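Local coordinates for protein AimR transcriptional regulator (PDB 5ZVV) that activates transcription of the phage aimX locus as a dimer, and switches to an inactive monomer when it binds the arbitrium peptide, so tipping infection toward lysogeny, at residues D289-L294 with S318-D323; C227-L232 with Q263-G268. All coordinates share one frame; numbering follows the deposited sequence.

Interaction 1: residues D289-L294 with S318-D323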
ATOM      1  N   ASP A 289     -19.154  26.207  -1.863  1.00 23.34           N
ATOM      2  CA  ASP A 289     -18.891  25.683  -0.529  1.00 29.10           C
ATOM      3  C   ASP A 289     -18.017  24.437  -0.594  1.00 25.02           C
ATOM      4  O   ASP A 289     -17.940  23.681   0.379  1.00 27.64           O
ATOM      5  CB  ASP A 289     -20.191  25.408   0.235  1.00 26.40           C
ATOM      6  CG  ASP A 289     -21.100  24.423  -0.469  1.00 29.52           C
ATOM      7  OD1 ASP A 289     -20.808  24.033  -1.617  1.00 31.23           O
ATOM      8  OD2 ASP A 289     -22.125  24.040   0.137  1.00 36.14           O
ATOM      9  N   ASN A 290     -17.373  24.207  -1.738  1.00 28.25           N
ATOM     10  CA  ASN A 290     -16.320  23.207  -1.832  1.00 26.08           C
ATOM     11  C   ASN A 290     -15.251  23.489  -0.784  1.00 23.06           C
ATOM     12  O   ASN A 290     -14.868  24.640  -0.564  1.00 17.18           O
ATOM     13  CB  ASN A 290     -15.714  23.222  -3.238  1.00 24.37           C
ATOM     14  CG  ASN A 290     -14.612  22.194  -3.421  1.00 27.98           C
ATOM     15  OD1 ASN A 290     -13.508  22.346  -2.898  1.00 26.13           O
ATOM     16  ND2 ASN A 290     -14.903  21.151  -4.191  1.00 31.27           N
ATOM     17  N   ILE A 291     -14.775  22.428  -0.130  1.00 25.11           N
ATOM     18  CA  ILE A 291     -13.809  22.595   0.956  1.00 24.64           C
ATOM     19  C   ILE A 291     -12.565  23.325   0.462  1.00 23.81           C
ATOM     20  O   ILE A 291     -12.078  24.263   1.107  1.00 22.77           O
ATOM     21  CB  ILE A 291     -13.450  21.234   1.577  1.00 30.51           C
ATOM     22  CG1 ILE A 291     -14.651  20.644   2.321  1.00 27.45           C
ATOM     23  CG2 ILE A 291     -12.254  21.373   2.520  1.00 25.89           C
ATOM     24  CD1 ILE A 291     -14.393  19.263   2.889  1.00 25.91           C
ATOM     25  N   LYS A 292     -12.036  22.917  -0.692  1.00 22.41           N
ATOM     26  CA  LYS A 292     -10.777  23.501  -1.144  1.00 27.53           C
ATOM     27  C   LYS A 292     -10.942  24.970  -1.512  1.00 24.07           C
ATOM     28  O   LYS A 292     -10.105  25.803  -1.146  1.00 26.01           O
ATOM     29  CB  LYS A 292     -10.210  22.718  -2.329  1.00 31.08           C
ATOM     30  CG  LYS A 292      -8.846  23.233  -2.772  1.00 37.72           C
ATOM     31  CD  LYS A 292      -8.277  22.457  -3.949  1.00 45.03           C
ATOM     32  CE  LYS A 292      -6.907  23.001  -4.338  1.00 44.46           C
ATOM     33  NZ  LYS A 292      -6.357  22.338  -5.552  1.00 59.88           N
ATOM     34  N   TYR A 293     -12.013  25.311  -2.231  1.00 20.50           N
ATOM     35  CA  TYR A 293     -12.186  26.695  -2.661  1.00 20.69           C
ATOM     36  C   TYR A 293     -12.553  27.595  -1.490  1.00 19.49           C
ATOM     37  O   TYR A 293     -12.175  28.774  -1.473  1.00 21.20           O
ATOM     38  CB  TYR A 293     -13.236  26.769  -3.770  1.00 18.92           C
ATOM     39  CG  TYR A 293     -12.904  25.865  -4.936  1.00 20.42           C
ATOM     40  CD1 TYR A 293     -11.583  25.653  -5.312  1.00 22.16           C
ATOM     41  CD2 TYR A 293     -13.900  25.203  -5.636  1.00 17.63           C
ATOM     42  CE1 TYR A 293     -11.266  24.821  -6.361  1.00 20.63           C
ATOM     43  CE2 TYR A 293     -13.595  24.368  -6.688  1.00 21.28           C
ATOM     44  CZ  TYR A 293     -12.275  24.179  -7.047  1.00 23.49           C
ATOM     45  OH  TYR A 293     -11.961  23.346  -8.094  1.00 22.84           O
ATOM     46  N   LEU A 294     -13.276  27.058  -0.503  1.00 18.25           N
ATOM     47  CA  LEU A 294     -13.477  27.781   0.748  1.00 18.25           C
ATOM     48  C   LEU A 294     -12.149  28.036   1.450  1.00 20.14           C
ATOM     49  O   LEU A 294     -11.914  29.136   1.965  1.00 18.50           O
ATOM     50  CB  LEU A 294     -14.420  26.999   1.662  1.00 22.66           C
ATOM     51  CG  LEU A 294     -15.910  27.073   1.338  1.00 23.54           C
ATOM     52  CD1 LEU A 294     -16.710  26.210   2.310  1.00 29.95           C
ATOM     53  CD2 LEU A 294     -16.380  28.518   1.376  1.00 23.62           C
ATOM     54  N   SER A 318     -14.470  23.344  10.058  1.00 29.37           N
ATOM     55  CA  SER A 318     -14.196  22.396  11.135  1.00 30.68           C
ATOM     56  C   SER A 318     -15.304  21.359  11.274  1.00 36.31           C
ATOM     57  O   SER A 318     -15.049  20.238  11.730  1.00 33.78           O
ATOM     58  CB  SER A 318     -14.003  23.138  12.456  1.00 32.52           C
ATOM     59  OG  SER A 318     -15.241  23.620  12.946  1.00 37.20           O
ATOM     60  N   SER A 319     -16.534  21.709  10.899  1.00 32.87           N
ATOM     61  CA  SER A 319     -17.640  20.761  10.920  1.00 34.61           C
ATOM     62  C   SER A 319     -17.756  19.957   9.633  1.00 38.56           C
ATOM     63  O   SER A 319     -18.510  18.979   9.599  1.00 40.03           O
ATOM     64  CB  SER A 319     -18.962  21.492  11.187  1.00 41.42           C
ATOM     65  OG  SER A 319     -19.261  22.409  10.147  1.00 44.94           O
ATOM     66  N   ARG A 320     -17.035  20.340   8.581  1.00 39.60           N
ATOM     67  CA  ARG A 320     -17.035  19.587   7.338  1.00 36.99           C
ATOM     68  C   ARG A 320     -16.094  18.391   7.442  1.00 32.56           C
ATOM     69  O   ARG A 320     -15.234  18.314   8.326  1.00 35.86           O
ATOM     70  CB  ARG A 320     -16.618  20.474   6.162  1.00 34.95           C
ATOM     71  CG  ARG A 320     -17.455  21.732   5.997  1.00 33.93           C
ATOM     72  CD  ARG A 320     -18.818  21.428   5.399  1.00 33.55           C
ATOM     73  NE  ARG A 320     -18.721  20.873   4.052  1.00 32.85           N
ATOM     74  CZ  ARG A 320     -18.608  21.605   2.948  1.00 34.73           C
ATOM     75  NH1 ARG A 320     -18.572  22.927   3.026  1.00 33.03           N
ATOM     76  NH2 ARG A 320     -18.529  21.012   1.763  1.00 35.01           N
ATOM     77  N   ASP A 321     -16.267  17.452   6.514  1.00 32.42           N
ATOM     78  CA  ASP A 321     -15.465  16.229   6.490  1.00 35.30           C
ATOM     79  C   ASP A 321     -14.216  16.459   5.635  1.00 30.87           C
ATOM     80  O   ASP A 321     -14.076  15.958   4.518  1.00 36.78           O
ATOM     81  CB  ASP A 321     -16.298  15.062   5.974  1.00 35.55           C
ATOM     82  CG  ASP A 321     -15.588  13.731   6.108  1.00 42.42           C
ATOM     83  OD1 ASP A 321     -14.528  13.681   6.763  1.00 46.98           O
ATOM     84  OD2 ASP A 321     -16.092  12.732   5.553  1.00 53.76           O
ATOM     85  N   GLN A 322     -13.292  17.237   6.194  1.00 27.94           N
ATOM     86  CA  GLN A 322     -12.001  17.465   5.557  1.00 31.48           C
ATOM     87  C   GLN A 322     -11.114  16.236   5.711  1.00 29.70           C
ATOM     88  O   GLN A 322     -11.028  15.655   6.796  1.00 34.61           O
ATOM     89  CB  GLN A 322     -11.303  18.677   6.177  1.00 30.58           C
ATOM     90  CG  GLN A 322     -12.090  19.973   6.112  1.00 22.66           C
ATOM     91  CD  GLN A 322     -11.297  21.161   6.627  1.00 27.05           C
ATOM     92  OE1 GLN A 322     -10.722  21.922   5.848  1.00 23.98           O
ATOM     93  NE2 GLN A 322     -11.267  21.327   7.946  1.00 23.97           N
ATOM     94  N   ASP A 323     -10.449  15.839   4.626  1.00 32.36           N
ATOM     95  CA  ASP A 323      -9.498  14.742   4.728  1.00 31.62           C
ATOM     96  C   ASP A 323      -8.175  15.260   5.295  1.00 28.81           C
ATOM     97  O   ASP A 323      -8.029  16.440   5.622  1.00 29.16           O
ATOM     98  CB  ASP A 323      -9.330  14.034   3.377  1.00 35.63           C
ATOM     99  CG  ASP A 323      -8.649  14.893   2.312  1.00 31.55           C
ATOM    100  OD1 ASP A 323      -8.117  15.977   2.618  1.00 34.52           O
ATOM    101  OD2 ASP A 323      -8.646  14.462   1.139  1.00 32.43           O
TER
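Arg320 reaches across to the backbone carbonyl of Asp289 and holds it with both terminal nitrogens. NH1 lies 2.8 Å from Asp289 O, in the plane of that carbonyl, with an N-H...O angle of 151°. The second bond, from Arg320 NH2 to Asp289 O at 3.1 Å, is more bent and its donor is tilted out of the carbonyl plane. Both N-H groups converge on this one oxygen, which sits within a few degrees of the guanidinium plane, and that limits the turning of the group. Bends at chi2 (-75°) and chi3 (-63°) turn the arginine chain so that its end points at the carbonyl. The Asp289 carboxylate stays out of contact, OD2 being 4.7 Å from Arg320 NH1, though its charge may still add some attraction.

The carbonyl stands just before helix 291-304, whose N-cap is Asn290: its OD1 accepts from Lys292 N at 2.7 Å and, weakly, from Tyr293 N. Arg320 belongs to the loop between helices 307-318 and 324-338, so this contact ties the start of one helix to a later connection in the all-helical, TPR-like array.

Van der Waals packing centres on Ile291, whose carbons lie against polar groups. Its CG1 lies over one guanidinium face, toward the rim, 3.9 Å from Arg320 NH2, while CD1 runs on to the carbonyl oxygen of Asp321, the residue at the centre of an inverse gamma turn. The CG2 branch meets the Gln322 side chain, 3.7 Å from OE1, an oxygen that is hydrogen-bonded to Gln295. Leu294 brings CD1 to 3.8 Å from Arg320 NH1, and its side chain also packs on Ile313 of helix 307-318.

Interaction 2: residues C227-L232 with Q263-G268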
ATOM      1  N   CYS A 227      -3.991  17.126 -21.407  1.00 19.82           N
ATOM      2  CA  CYS A 227      -3.155  18.320 -21.467  1.00 21.24           C
ATOM      3  C   CYS A 227      -3.484  19.284 -20.335  1.00 20.61           C
ATOM      4  O   CYS A 227      -2.583  19.920 -19.772  1.00 22.40           O
ATOM      5  CB  CYS A 227      -3.313  19.004 -22.822  1.00 23.04           C
ATOM      6  SG  CYS A 227      -2.713  18.027 -24.212  1.00 23.39           S
ATOM      7  N   PHE A 228      -4.769  19.401 -19.986  1.00 24.27           N
ATOM      8  CA  PHE A 228      -5.164  20.257 -18.873  1.00 21.34           C
ATOM      9  C   PHE A 228      -4.482  19.822 -17.582  1.00 20.08           C
ATOM     10  O   PHE A 228      -3.834  20.630 -16.906  1.00 19.12           O
ATOM     11  CB  PHE A 228      -6.686  20.250 -18.708  1.00 20.77           C
ATOM     12  CG  PHE A 228      -7.152  20.905 -17.438  1.00 21.30           C
ATOM     13  CD1 PHE A 228      -7.210  22.287 -17.337  1.00 22.03           C
ATOM     14  CD2 PHE A 228      -7.516  20.142 -16.341  1.00 21.23           C
ATOM     15  CE1 PHE A 228      -7.623  22.892 -16.166  1.00 16.57           C
ATOM     16  CE2 PHE A 228      -7.934  20.745 -15.168  1.00 19.09           C
ATOM     17  CZ  PHE A 228      -7.984  22.119 -15.081  1.00 17.35           C
ATOM     18  N   PHE A 229      -4.609  18.541 -17.224  1.00 17.15           N
ATOM     19  CA  PHE A 229      -3.961  18.084 -16.001  1.00 17.85           C
ATOM     20  C   PHE A 229      -2.440  18.080 -16.115  1.00 20.82           C
ATOM     21  O   PHE A 229      -1.755  18.150 -15.089  1.00 21.94           O
ATOM     22  CB  PHE A 229      -4.477  16.699 -15.612  1.00 16.29           C
ATOM     23  CG  PHE A 229      -5.830  16.735 -14.964  1.00 23.12           C
ATOM     24  CD1 PHE A 229      -5.989  17.294 -13.704  1.00 23.34           C
ATOM     25  CD2 PHE A 229      -6.945  16.238 -15.616  1.00 25.09           C
ATOM     26  CE1 PHE A 229      -7.231  17.345 -13.102  1.00 24.38           C
ATOM     27  CE2 PHE A 229      -8.194  16.286 -15.019  1.00 22.16           C
ATOM     28  CZ  PHE A 229      -8.336  16.839 -13.760  1.00 25.08           C
ATOM     29  N   ALA A 230      -1.899  18.028 -17.332  1.00 17.13           N
ATOM     30  CA  ALA A 230      -0.453  18.100 -17.497  1.00 19.48           C
ATOM     31  C   ALA A 230       0.069  19.495 -17.167  1.00 18.18           C
ATOM     32  O   ALA A 230       1.016  19.644 -16.383  1.00 19.13           O
ATOM     33  CB  ALA A 230      -0.070  17.695 -18.917  1.00 17.36           C
ATOM     34  N   TYR A 231      -0.538  20.532 -17.756  1.00 17.58           N
ATOM     35  CA  TYR A 231      -0.123  21.897 -17.431  1.00 19.66           C
ATOM     36  C   TYR A 231      -0.453  22.253 -15.988  1.00 18.01           C
ATOM     37  O   TYR A 231       0.292  23.005 -15.348  1.00 21.47           O
ATOM     38  CB  TYR A 231      -0.770  22.892 -18.396  1.00 18.72           C
ATOM     39  CG  TYR A 231      -0.104  22.917 -19.749  1.00 19.57           C
ATOM     40  CD1 TYR A 231       1.186  23.415 -19.895  1.00 20.15           C
ATOM     41  CD2 TYR A 231      -0.754  22.436 -20.877  1.00 20.25           C
ATOM     42  CE1 TYR A 231       1.808  23.438 -21.127  1.00 23.20           C
ATOM     43  CE2 TYR A 231      -0.140  22.452 -22.116  1.00 26.27           C
ATOM     44  CZ  TYR A 231       1.142  22.955 -22.234  1.00 25.04           C
ATOM     45  OH  TYR A 231       1.762  22.975 -23.462  1.00 26.40           O
ATOM     46  N   LEU A 232      -1.561  21.724 -15.466  1.00 20.04           N
ATOM     47  CA  LEU A 232      -1.856  21.865 -14.046  1.00 18.77           C
ATOM     48  C   LEU A 232      -0.730  21.287 -13.197  1.00 20.06           C
ATOM     49  O   LEU A 232      -0.303  21.903 -12.212  1.00 23.10           O
ATOM     50  CB  LEU A 232      -3.186  21.178 -13.729  1.00 23.25           C
ATOM     51  CG  LEU A 232      -3.922  21.579 -12.454  1.00 26.31           C
ATOM     52  CD1 LEU A 232      -4.361  23.035 -12.529  1.00 25.07           C
ATOM     53  CD2 LEU A 232      -5.119  20.662 -12.223  1.00 26.83           C
ATOM     54  N   GLN A 263     -12.412  24.235 -14.909  1.00 22.35           N
ATOM     55  CA  GLN A 263     -12.218  25.678 -14.817  1.00 19.78           C
ATOM     56  C   GLN A 263     -12.015  26.113 -13.372  1.00 20.17           C
ATOM     57  O   GLN A 263     -11.142  26.938 -13.084  1.00 20.60           O
ATOM     58  CB  GLN A 263     -13.408  26.418 -15.429  1.00 22.87           C
ATOM     59  CG  GLN A 263     -13.191  27.921 -15.537  1.00 19.62           C
ATOM     60  CD  GLN A 263     -12.078  28.278 -16.514  1.00 23.49           C
ATOM     61  OE1 GLN A 263     -12.145  27.940 -17.696  1.00 22.81           O
ATOM     62  NE2 GLN A 263     -11.050  28.964 -16.022  1.00 22.17           N
ATOM     63  N   GLU A 264     -12.810  25.569 -12.448  1.00 22.33           N
ATOM     64  CA  GLU A 264     -12.655  25.930 -11.044  1.00 23.89           C
ATOM     65  C   GLU A 264     -11.407  25.308 -10.437  1.00 16.49           C
ATOM     66  O   GLU A 264     -10.852  25.855  -9.476  1.00 17.67           O
ATOM     67  CB  GLU A 264     -13.898  25.524 -10.250  1.00 23.56           C
ATOM     68  CG  GLU A 264     -15.093  26.431 -10.490  1.00 24.26           C
ATOM     69  CD  GLU A 264     -16.244  26.146  -9.546  1.00 27.75           C
ATOM     70  OE1 GLU A 264     -16.185  25.135  -8.816  1.00 31.89           O
ATOM     71  OE2 GLU A 264     -17.213  26.933  -9.536  1.00 32.34           O
HETATM   72  N   MSE A 265     -10.950  24.179 -10.969  1.00 19.79           N
HETATM   73  CA  MSE A 265      -9.663  23.637 -10.534  1.00 22.13           C
HETATM   74  C   MSE A 265      -8.525  24.564 -10.947  1.00 17.93           C
HETATM   75  O   MSE A 265      -7.626  24.847 -10.156  1.00 18.35           O
HETATM   76  CB  MSE A 265      -9.440  22.238 -11.101  1.00 15.14           C
HETATM   77  CG  MSE A 265     -10.312  21.182 -10.465  1.00 22.92           C
HETATM   78 SE   MSE A 265     -10.031  19.450 -11.297  1.00 41.67          SE
HETATM   79  CE  MSE A 265     -11.339  18.412 -10.281  1.00 31.77           C
ATOM     80  N   LEU A 266      -8.579  25.050 -12.189  1.00 20.23           N
ATOM     81  CA  LEU A 266      -7.540  25.952 -12.679  1.00 20.63           C
ATOM     82  C   LEU A 266      -7.562  27.276 -11.922  1.00 20.88           C
ATOM     83  O   LEU A 266      -6.521  27.754 -11.448  1.00 18.03           O
ATOM     84  CB  LEU A 266      -7.720  26.187 -14.177  1.00 17.76           C
ATOM     85  CG  LEU A 266      -6.639  27.064 -14.807  1.00 20.09           C
ATOM     86  CD1 LEU A 266      -5.304  26.357 -14.718  1.00 20.56           C
ATOM     87  CD2 LEU A 266      -6.984  27.402 -16.244  1.00 20.11           C
ATOM     88  N   ASP A 267      -8.746  27.886 -11.812  1.00 17.59           N
ATOM     89  CA  ASP A 267      -8.899  29.100 -11.021  1.00 19.15           C
ATOM     90  C   ASP A 267      -8.399  28.891  -9.600  1.00 17.45           C
ATOM     91  O   ASP A 267      -7.773  29.781  -9.020  1.00 19.60           O
ATOM     92  CB  ASP A 267     -10.366  29.542 -10.992  1.00 21.29           C
ATOM     93  CG  ASP A 267     -10.890  29.950 -12.356  1.00 22.93           C
ATOM     94  OD1 ASP A 267     -10.079  30.171 -13.278  1.00 21.59           O
ATOM     95  OD2 ASP A 267     -12.128  30.065 -12.494  1.00 29.67           O
ATOM     96  N   GLY A 268      -8.675  27.722  -9.021  1.00 19.73           N
ATOM     97  CA  GLY A 268      -8.176  27.438  -7.684  1.00 17.33           C
ATOM     98  C   GLY A 268      -6.663  27.341  -7.633  1.00 18.90           C
ATOM     99  O   GLY A 268      -6.037  27.778  -6.661  1.00 18.13           O
TER
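Helices 224-237 and 260-277 run nearly parallel here, their segment axes 11° apart in direction and 11.3 Å apart at closest approach, with Leu232 and Leu266 the nearest pair of CA atoms. At that spacing side chains bridge the gap. Phe228, its CG anti to the backbone N (chi1 170°), extends its ring toward the partner helix and meets it edge-on: CE1 lies 3.9 Å from Leu266 CB, close to the ring plane, and CZ is 4.2 Å from Met265 CB. CD2 of the same ring sits over the centre of the Phe229 face. Phe229 in turn touches the selenium of Met265, a selenomethionine; CE1 to SE is 3.9 Å, an oblique Met-aromatic contact. Further along, the leucines meet by their methyls, Leu232 CD1 lying 4.1 Å from Leu266 CD1. His262 completes the aromatic cluster, stacked on Phe228 and edge-to-face with Phe229. One helix, 243-252, comes between the two in sequence and packs on both, through Tyr231 and Leu266. Parallel helices separated by an intervening helix are the pattern of a TPR-like superhelix, in keeping with the TPR clan of this family.

Helices 260-277 and 291-304 follow one another in the chain and join the two contacts: the hydroxyl of Tyr293 packs against Glu264 O and Met265 N. Interaction 2 lies about 9 Å from the centre of the chain, measured centre to centre, and interaction 1 about 22 Å. Neither is wholly buried, but the inner one has no exposed residue among those that touch, whereas the outer one has two. Between the helices of interaction 2, aromatic rings, leucines and a selenomethionine meet; at interaction 1 a charged side chain bonds to a backbone carbonyl where a loop faces a helix start, with isoleucine packed alongside.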